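Local coordinates for oxysterol-binding protein homolog 3 (Saccharomyces cerevisiae, PDB 4IC4) that carries sterols and phospholipids between membranes, sheltering each lipid in a hydrophobic pocket of its OSBP-related domain, at residues A[159-164]-A[186-191]; A[173-178]-A[207-212]. All blocks are in the same frame, centred on the assembly; numbering follows the deposited sequence.

Interaction 1 (A[159-164]-A[186-191]); sequences DWECSY and RLKFKT
E161 and K188 bond twice through their backbones, K188 N giving its hydrogen to E161 O at 2.9 Å while E161 N donates to K188 O. S163 and R186 repeat the pattern, with R186 N 2.9 Å from S163 O in an almost straight bond (173°). Just beyond the paired strands, K190 N still reaches D159 O at 2.8 Å, but from above the carbonyl plane.

C162–L187 lies between these two pairs and W160–F189 just beyond E161–K188, both non-hydrogen-bonded. This is the open end of the antiparallel hairpin formed by strands 160-172 and 177-189, in the beta barrel of the OSBP-related domain.

Apolar residues suit the face bearing W160, C162, L187 and F189: helix 83-88 packs L85 on W160 and L187 and A88 on F189, and F79 meets C162. L187 leans across the strands, its CD1 3.5 Å from E161 O. The W160 indole leads away to T86, whose hydroxyl satisfies the buried NE1.

On the other, more exposed face polar chains fit. E161 and K188 run side by side, and R186 packs CB 3.4 Å from S163 OG and sends its guanidinium to E197. From the loop beyond F189, K190 crosses E161 and lays CD 3.6 Å from W160 C; its bend at chi3 (67°) then redirects CE and NZ. Water joins E161 OE1 to K190 NZ, which also bonds H157 O.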
loop_
_atom_site.group_PDB
_atom_site.type_symbol
_atom_site.label_atom_id
_atom_site.label_comp_id
_atom_site.label_asym_id
_atom_site.label_seq_id
_atom_site.Cartn_x
_atom_site.Cartn_y
_atom_site.Cartn_z
ATOM N N ASP A 159 18.657 -1.576 -9.706
ATOM C CA ASP A 159 18.545 -0.480 -10.664
ATOM C C ASP A 159 17.625 0.688 -10.320
ATOM O O ASP A 159 17.518 1.637 -11.094
ATOM C CB ASP A 159 18.153 -1.051 -12.028
ATOM C CG ASP A 159 19.055 -2.193 -12.460
ATOM O OD1 ASP A 159 20.287 -2.064 -12.306
ATOM O OD2 ASP A 159 18.533 -3.214 -12.949
ATOM N N TRP A 160 16.961 0.628 -9.174
ATOM C CA TRP A 160 16.066 1.707 -8.770
ATOM C C TRP A 160 15.739 1.598 -7.298
ATOM O O TRP A 160 15.933 0.556 -6.677
ATOM C CB TRP A 160 14.751 1.678 -9.571
ATOM C CG TRP A 160 14.021 0.349 -9.543
ATOM C CD1 TRP A 160 14.054 -0.620 -10.506
ATOM C CD2 TRP A 160 13.175 -0.157 -8.497
ATOM N NE1 TRP A 160 13.285 -1.696 -10.127
ATOM C CE2 TRP A 160 12.735 -1.440 -8.899
ATOM C CE3 TRP A 160 12.749 0.347 -7.260
ATOM C CZ2 TRP A 160 11.890 -2.229 -8.106
ATOM C CZ3 TRP A 160 11.906 -0.442 -6.469
ATOM C CH2 TRP A 160 11.488 -1.715 -6.899
ATOM N N GLU A 161 15.265 2.697 -6.732
ATOM C CA GLU A 161 14.857 2.704 -5.338
ATOM C C GLU A 161 13.700 3.674 -5.222
ATOM O O GLU A 161 13.535 4.564 -6.060
ATOM C CB GLU A 161 16.006 3.111 -4.413
ATOM C CG GLU A 161 16.580 4.488 -4.662
ATOM C CD GLU A 161 17.630 4.857 -3.633
ATOM O OE1 GLU A 161 18.569 4.059 -3.422
ATOM O OE2 GLU A 161 17.516 5.948 -3.036
ATOM N N CYS A 162 12.888 3.498 -4.189
ATOM C CA CYS A 162 11.733 4.355 -3.998
ATOM C C CYS A 162 11.526 4.661 -2.523
ATOM O O CYS A 162 11.642 3.777 -1.678
ATOM C CB CYS A 162 10.490 3.665 -4.564
ATOM S SG CYS A 162 9.053 4.741 -4.743
ATOM N N SER A 163 11.244 5.926 -2.224
ATOM C CA SER A 163 10.995 6.373 -0.860
ATOM C C SER A 163 9.578 6.937 -0.816
ATOM O O SER A 163 9.076 7.476 -1.808
ATOM C CB SER A 163 12.008 7.444 -0.462
ATOM O OG SER A 163 11.918 8.559 -1.331
ATOM N N TYR A 164 8.935 6.814 0.338
ATOM C CA TYR A 164 7.563 7.273 0.478
ATOM C C TYR A 164 7.238 7.538 1.937
ATOM O O TYR A 164 7.463 6.688 2.789
ATOM C CB TYR A 164 6.642 6.182 -0.086
ATOM C CG TYR A 164 5.164 6.503 -0.271
ATOM C CD1 TYR A 164 4.724 7.793 -0.606
ATOM C CD2 TYR A 164 4.219 5.466 -0.259
ATOM C CE1 TYR A 164 3.385 8.028 -0.937
ATOM C CE2 TYR A 164 2.889 5.691 -0.585
ATOM C CZ TYR A 164 2.476 6.967 -0.930
ATOM O OH TYR A 164 1.162 7.158 -1.301
ATOM N N ARG A 186 8.656 9.005 -4.279
ATOM C CA ARG A 186 9.871 9.451 -4.943
ATOM C C ARG A 186 10.673 8.277 -5.473
ATOM O O ARG A 186 11.310 7.547 -4.708
ATOM C CB ARG A 186 10.728 10.267 -3.974
ATOM C CG ARG A 186 10.013 11.477 -3.383
ATOM C CD ARG A 186 10.899 12.225 -2.399
ATOM N NE ARG A 186 10.187 13.315 -1.735
ATOM C CZ ARG A 186 9.750 14.409 -2.349
ATOM N NH1 ARG A 186 9.953 14.571 -3.650
ATOM N NH2 ARG A 186 9.106 15.343 -1.663
ATOM N N LEU A 187 10.642 8.115 -6.790
ATOM C CA LEU A 187 11.353 7.043 -7.460
ATOM C C LEU A 187 12.662 7.562 -8.044
ATOM O O LEU A 187 12.703 8.643 -8.627
ATOM C CB LEU A 187 10.486 6.478 -8.586
ATOM C CG LEU A 187 11.144 5.540 -9.599
ATOM C CD1 LEU A 187 11.525 4.235 -8.923
ATOM C CD2 LEU A 187 10.179 5.295 -10.754
ATOM N N LYS A 188 13.725 6.791 -7.868
ATOM C CA LYS A 188 15.032 7.148 -8.407
ATOM C C LYS A 188 15.622 5.987 -9.192
ATOM O O LYS A 188 15.685 4.862 -8.701
ATOM C CB LYS A 188 16.010 7.516 -7.287
ATOM C CG LYS A 188 17.450 7.659 -7.774
ATOM C CD LYS A 188 18.425 7.894 -6.634
ATOM C CE LYS A 188 19.855 7.947 -7.149
ATOM N NZ LYS A 188 20.831 8.110 -6.040
ATOM N N PHE A 189 16.038 6.263 -10.423
ATOM C CA PHE A 189 16.689 5.258 -11.257
ATOM C C PHE A 189 18.138 5.230 -10.773
ATOM O O PHE A 189 18.819 6.252 -10.804
ATOM C CB PHE A 189 16.673 5.683 -12.728
ATOM C CG PHE A 189 15.423 5.314 -13.470
ATOM C CD1 PHE A 189 14.285 4.880 -12.793
ATOM C CD2 PHE A 189 15.379 5.408 -14.860
ATOM C CE1 PHE A 189 13.124 4.548 -13.495
ATOM C CE2 PHE A 189 14.228 5.080 -15.565
ATOM C CZ PHE A 189 13.098 4.648 -14.885
ATOM N N LYS A 190 18.606 4.075 -10.314
ATOM C CA LYS A 190 19.980 3.971 -9.843
ATOM C C LYS A 190 20.921 3.767 -11.022
ATOM O O LYS A 190 22.141 3.713 -10.865
ATOM C CB LYS A 190 20.103 2.834 -8.825
ATOM C CG LYS A 190 19.413 3.162 -7.504
ATOM C CD LYS A 190 19.238 1.948 -6.609
ATOM C CE LYS A 190 20.560 1.402 -6.113
ATOM N NZ LYS A 190 20.344 0.228 -5.227
ATOM N N THR A 191 20.340 3.672 -12.213
ATOM C CA THR A 191 21.120 3.498 -13.431
ATOM C C THR A 191 21.575 4.855 -13.961
ATOM O O THR A 191 22.744 5.037 -14.300
ATOM C CB THR A 191 20.285 2.834 -14.537
ATOM O OG1 THR A 191 19.058 3.558 -14.693
ATOM C CG2 THR A 191 19.990 1.382 -14.199
HETATM O O HOH W 1 19.384 1.465 -2.943
HETATM O O HOH W 2 21.022 5.448 -4.649
HETATM O O HOH W 3 14.230 8.129 -3.852
#

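Interaction 2 (A[173-178]-A[207-212]); sequences WGKSIE and NLIAGE
L208 and I177 make the tight apolar contact between 173-178 and 207-212. The L208 methyl CD1 lies 3.5 Å from I177 CG1, closer than carbons usually come, and 3.6 Å from I177 CD1, so one methyl rests against the outer two carbons of the longer isoleucine branch. The two side chains cross at about a right angle. In L208, CG stands anti to the carbonyl carbon (chi1 -62°) and the chain then extends (chi2 177°), carrying CD1 across to the other segment. The same methyl approaches K175 O at 3.9 Å. Branched aliphatic residues suit this buried spot, since they fill it without bringing in polar atoms that would need partners.

A second, more exposed apolar touch joins K175 to I209. Here the lysine contributes its aliphatic stem: K175 CG is 4.2 Å from I209 CD1, and these chains too cross nearly perpendicularly. Lysine fits such an edge because its methylenes can pack while its ammonium group stays hydrated.

The polar link runs through water. K175 extends as far as CE and then bends at chi4 (-59°), turning NZ back to a water 2.7 Å from K175 NZ. That water donates to K175 O and weakly accepts from L208 N, so it bridges the two backbones as well as holding the ammonium group.

The segments belong to two neighbouring turns at one end of the barrel strands: 173-178 leads from strand 160-172 into strand 177-189, whereas the loop 207-212 follows strand 203-206 and precedes strand 214-225. The backbone of I177 pairs with L205 of strand 203-206, while helix 44-50 packs L44 and L48 on I177 and L45 on I209.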
loop_
_atom_site.group_PDB
_atom_site.type_symbol
_atom_site.label_atom_id
_atom_site.label_comp_id
_atom_site.label_asym_id
_atom_site.label_seq_id
_atom_site.Cartn_x
_atom_site.Cartn_y
_atom_site.Cartn_z
ATOM N N TRP A 173 -18.217 12.802 1.833
ATOM C CA TRP A 173 -18.801 13.889 1.062
ATOM C C TRP A 173 -20.320 13.904 1.217
ATOM O O TRP A 173 -21.018 14.655 0.533
ATOM C CB TRP A 173 -18.420 13.732 -0.414
ATOM C CG TRP A 173 -18.250 15.034 -1.140
ATOM C CD1 TRP A 173 -19.223 15.945 -1.434
ATOM C CD2 TRP A 173 -17.026 15.575 -1.654
ATOM N NE1 TRP A 173 -18.682 17.020 -2.098
ATOM C CE2 TRP A 173 -17.335 16.819 -2.245
ATOM C CE3 TRP A 173 -15.697 15.129 -1.670
ATOM C CZ2 TRP A 173 -16.363 17.625 -2.849
ATOM C CZ3 TRP A 173 -14.729 15.931 -2.270
ATOM C CH2 TRP A 173 -15.069 17.165 -2.852
ATOM N N GLY A 174 -20.824 13.074 2.124
ATOM C CA GLY A 174 -22.256 13.012 2.354
ATOM C C GLY A 174 -22.852 11.662 2.011
ATOM O O GLY A 174 -23.712 11.154 2.730
ATOM N N LYS A 175 -22.397 11.077 0.908
ATOM C CA LYS A 175 -22.890 9.776 0.473
ATOM C C LYS A 175 -21.716 8.854 0.161
ATOM O O LYS A 175 -21.841 7.629 0.209
ATOM C CB LYS A 175 -23.771 9.937 -0.769
ATOM C CG LYS A 175 -24.481 8.663 -1.198
ATOM C CD LYS A 175 -25.357 8.905 -2.417
ATOM C CE LYS A 175 -26.142 7.656 -2.794
ATOM N NZ LYS A 175 -25.252 6.500 -3.099
ATOM N N SER A 176 -20.574 9.456 -0.152
ATOM C CA SER A 176 -19.370 8.702 -0.469
ATOM C C SER A 176 -18.200 9.239 0.344
ATOM O O SER A 176 -18.231 10.378 0.807
ATOM C CB SER A 176 -19.056 8.816 -1.961
ATOM O OG SER A 176 -20.124 8.313 -2.744
ATOM N N ILE A 177 -17.172 8.418 0.521
ATOM C CA ILE A 177 -16.002 8.837 1.278
ATOM C C ILE A 177 -14.790 8.956 0.370
ATOM O O ILE A 177 -14.512 8.066 -0.434
ATOM C CB ILE A 177 -15.664 7.846 2.407
ATOM C CG1 ILE A 177 -16.827 7.763 3.392
ATOM C CG2 ILE A 177 -14.399 8.297 3.132
ATOM C CD1 ILE A 177 -16.596 6.788 4.527
ATOM N N GLU A 178 -14.077 10.068 0.507
ATOM C CA GLU A 178 -12.887 10.312 -0.288
ATOM C C GLU A 178 -11.672 9.753 0.435
ATOM O O GLU A 178 -11.424 10.085 1.593
ATOM C CB GLU A 178 -12.692 11.810 -0.514
ATOM C CG GLU A 178 -11.459 12.142 -1.336
ATOM C CD GLU A 178 -11.194 13.631 -1.437
ATOM O OE1 GLU A 178 -10.235 14.015 -2.137
ATOM O OE2 GLU A 178 -11.941 14.416 -0.815
ATOM N N ASN A 207 -21.594 3.378 -2.333
ATOM C CA ASN A 207 -22.621 2.447 -1.866
ATOM C C ASN A 207 -22.467 2.089 -0.393
ATOM O O ASN A 207 -22.521 0.917 -0.019
ATOM C CB ASN A 207 -22.622 1.164 -2.708
ATOM C CG ASN A 207 -23.220 1.369 -4.091
ATOM O OD1 ASN A 207 -23.402 0.414 -4.846
ATOM N ND2 ASN A 207 -23.525 2.617 -4.427
ATOM N N LEU A 208 -22.284 3.104 0.443
ATOM C CA LEU A 208 -22.130 2.890 1.876
ATOM C C LEU A 208 -23.489 2.644 2.523
ATOM O O LEU A 208 -23.591 1.945 3.529
ATOM C CB LEU A 208 -21.468 4.109 2.523
ATOM C CG LEU A 208 -20.052 4.457 2.062
ATOM C CD1 LEU A 208 -19.598 5.733 2.751
ATOM C CD2 LEU A 208 -19.105 3.308 2.384
ATOM N N ILE A 209 -24.529 3.223 1.931
ATOM C CA ILE A 209 -25.889 3.087 2.443
ATOM C C ILE A 209 -26.477 1.709 2.160
ATOM O O ILE A 209 -26.843 0.975 3.080
ATOM C CB ILE A 209 -26.819 4.148 1.818
ATOM C CG1 ILE A 209 -26.256 5.548 2.077
ATOM C CG2 ILE A 209 -28.219 4.019 2.399
ATOM C CD1 ILE A 209 -27.047 6.660 1.422
ATOM N N ALA A 210 -26.575 1.368 0.880
ATOM C CA ALA A 210 -27.127 0.082 0.474
ATOM C C ALA A 210 -26.452 -0.417 -0.794
ATOM O O ALA A 210 -25.782 0.344 -1.493
ATOM C CB ALA A 210 -28.630 0.207 0.249
ATOM N N GLY A 211 -26.637 -1.698 -1.087
ATOM C CA GLY A 211 -26.039 -2.277 -2.275
ATOM C C GLY A 211 -24.640 -2.782 -2.001
ATOM O O GLY A 211 -24.209 -2.849 -0.850
ATOM N N GLU A 212 -23.927 -3.139 -3.064
ATOM C CA GLU A 212 -22.568 -3.643 -2.937
ATOM C C GLU A 212 -21.563 -2.497 -2.982
ATOM O O GLU A 212 -21.439 -1.800 -3.990
ATOM C CB GLU A 212 -22.275 -4.647 -4.055
ATOM C CG GLU A 212 -20.916 -5.316 -3.954
ATOM C CD GLU A 212 -20.750 -6.452 -4.947
ATOM O OE1 GLU A 212 -21.540 -7.419 -4.884
ATOM O OE2 GLU A 212 -19.829 -6.381 -5.786
HETATM O O HOH W 4 -23.976 5.513 -0.918
#

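Strand 177-189 runs from one contact to the other: interaction 2 takes its beginning and the turn leading into it, interaction 1 its end. Their centres lie 37 Å apart, on opposite sides of the chain's centre, and the nearest atoms are about 13 Å apart. Along the chain the segments alternate, 159-164, 173-178, 186-191, then 207-212. The hairpin of strands 160-172 and 177-189 is held at its open end by interaction 1 and meets the loop between strands 203-206 and 214-225 near its closed end in interaction 2. Both belong to the lipid-carrying OSBP-related domain. Interaction 2 lies nearer the phosphoinositide site, the I177 side chain being about 9 Å from that of M61; interaction 1 is remote from it.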